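Local coordinates for cell wall mannoprotein 1 (Neosartorya fumigata, PDB 5J5L), which binds lipids such as arachidonic acid and is probably a constitutive cell wall mannoprotein that serves as an antigen for the host antibody response, at residues D49-D54 / D115-A120. Sequence-based numbering, arbitrary orientation.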
loop_
_atom_site.group_PDB
_atom_site.type_symbol
_atom_site.label_atom_id
_atom_site.label_comp_id
_atom_site.label_asym_id
_atom_site.label_seq_id
_atom_site.Cartn_x
_atom_site.Cartn_y
_atom_site.Cartn_z
ATOM N N ASP A 49 1.498 -7.333 -5.102
ATOM C CA ASP A 49 2.240 -8.054 -6.142
ATOM C C ASP A 49 1.290 -8.637 -7.192
ATOM O O ASP A 49 1.615 -8.631 -8.384
ATOM C CB ASP A 49 3.119 -9.148 -5.539
ATOM C CG ASP A 49 4.348 -8.585 -4.818
ATOM O OD1 ASP A 49 4.653 -7.379 -4.980
ATOM O OD2 ASP A 49 5.005 -9.345 -4.088
ATOM N N GLN A 50 0.101 -9.087 -6.768
ATOM C CA GLN A 50 -0.894 -9.595 -7.717
ATOM C C GLN A 50 -1.373 -8.481 -8.649
ATOM O O GLN A 50 -1.485 -8.689 -9.864
ATOM C CB GLN A 50 -2.081 -10.226 -6.982
ATOM C CG GLN A 50 -3.180 -10.756 -7.906
ATOM C CD GLN A 50 -2.706 -11.898 -8.783
ATOM O OE1 GLN A 50 -2.663 -11.779 -10.008
ATOM N NE2 GLN A 50 -2.326 -13.005 -8.160
ATOM N N ALA A 51 -1.663 -7.314 -8.077
ATOM C CA ALA A 51 -2.065 -6.135 -8.858
ATOM C C ALA A 51 -0.991 -5.752 -9.891
ATOM O O ALA A 51 -1.305 -5.479 -11.054
ATOM C CB ALA A 51 -2.373 -4.959 -7.951
ATOM N N THR A 52 0.271 -5.749 -9.457
ATOM C CA THR A 52 1.389 -5.476 -10.359
ATOM C C THR A 52 1.430 -6.468 -11.526
ATOM O O THR A 52 1.565 -6.076 -12.698
ATOM C CB THR A 52 2.713 -5.520 -9.579
ATOM O OG1 THR A 52 2.679 -4.535 -8.546
ATOM C CG2 THR A 52 3.885 -5.242 -10.485
ATOM N N ALA A 53 1.291 -7.758 -11.222
ATOM C CA ALA A 53 1.318 -8.784 -12.254
ATOM C C ALA A 53 0.163 -8.613 -13.242
ATOM O O ALA A 53 0.330 -8.752 -14.454
ATOM C CB ALA A 53 1.282 -10.177 -11.635
ATOM N N ASP A 54 -1.016 -8.310 -12.714
ATOM C CA ASP A 54 -2.185 -8.097 -13.547
ATOM C C ASP A 54 -2.025 -6.858 -14.430
ATOM O O ASP A 54 -2.442 -6.862 -15.596
ATOM C CB ASP A 54 -3.454 -8.004 -12.679
ATOM C CG ASP A 54 -3.880 -9.365 -12.117
ATOM O OD1 ASP A 54 -3.503 -10.399 -12.710
ATOM O OD2 ASP A 54 -4.592 -9.417 -11.091
ATOM N N ASP A 115 5.688 0.911 -5.119
ATOM C CA ASP A 115 6.359 1.643 -6.197
ATOM C C ASP A 115 6.301 0.860 -7.520
ATOM O O ASP A 115 6.091 1.447 -8.596
ATOM C CB ASP A 115 7.803 1.956 -5.809
ATOM C CG ASP A 115 7.905 3.037 -4.747
ATOM O OD1 ASP A 115 6.871 3.673 -4.463
ATOM O OD2 ASP A 115 9.008 3.253 -4.201
ATOM N N ALA A 116 6.488 -0.464 -7.447
ATOM C CA ALA A 116 6.435 -1.300 -8.638
ATOM C C ALA A 116 5.035 -1.286 -9.234
ATOM O O ALA A 116 4.875 -1.249 -10.465
ATOM C CB ALA A 116 6.856 -2.732 -8.314
ATOM N N LEU A 117 4.027 -1.356 -8.366
ATOM C CA LEU A 117 2.636 -1.309 -8.806
ATOM C C LEU A 117 2.363 0.013 -9.523
ATOM O O LEU A 117 1.778 0.034 -10.623
ATOM C CB LEU A 117 1.664 -1.486 -7.638
ATOM C CG LEU A 117 0.172 -1.291 -7.953
ATOM C CD1 LEU A 117 -0.301 -2.192 -9.085
ATOM C CD2 LEU A 117 -0.635 -1.494 -6.677
ATOM N N SER A 118 2.777 1.111 -8.901
ATOM C CA SER A 118 2.547 2.426 -9.505
ATOM C C SER A 118 3.206 2.525 -10.866
ATOM O O SER A 118 2.611 3.042 -11.835
ATOM C CB SER A 118 3.058 3.537 -8.605
ATOM O OG SER A 118 2.964 4.776 -9.292
ATOM N N GLY A 119 4.448 2.053 -10.955
ATOM C CA GLY A 119 5.167 2.032 -12.226
ATOM C C GLY A 119 4.438 1.268 -13.324
ATOM O O GLY A 119 4.385 1.715 -14.485
ATOM N N ALA A 120 3.890 0.111 -12.959
ATOM C CA ALA A 120 3.157 -0.732 -13.901
ATOM C C ALA A 120 1.845 -0.073 -14.357
ATOM O O ALA A 120 1.460 -0.184 -15.528
ATOM C CB ALA A 120 2.891 -2.104 -13.294
#
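Helices 31-56 and 100-124 of this all-helical bundle pack against each other where Thr52 meets Leu117. The segments 49-54 and 115-120 run roughly parallel; their axes come within 8.7 Å, at 22°. The approach is fairly close, consistent with the small side chains of Ala51, Thr52, Ala116 and Ala120 at the interface. The CA atoms of Thr52 and Leu117 are 4.6 Å apart.

Thr52 places its two branches differently. OG1 is turned beside its own backbone N (chi1 -60°) and points at the CA and CB of Leu117, with Thr52 OG1 3.2 Å from Leu117 CA and 3.3 Å from its CB. The methyl Thr52 CG2 lies loosely between the two alanines, 4.1 Å from Ala116 O and 4.3 Å from Ala120 CB.

Leu117 answers from the other helix. Its CG is anti to the backbone N (chi1 173°), and this carries the branched end across to helix 31-56. Leu117 CD1 lies 3.6 Å from Ala51 CB and just as near Thr52 N. CD2 is farther from the same alanine methyl. Leu10 of helix 3-26 also touches Leu117, and Ile13 of that helix touches Ala51, so a third helix joins this apolar cluster. The bound arachidonic acid is about 8 Å from the Leu117 side chain.

No hydrogen bond links the two segments. The Thr52 hydroxyl bonds instead to the carbonyl O of Ile48, one turn back in its own helix. Its polarity is thus met locally, and the helices are held together here by van der Waals packing.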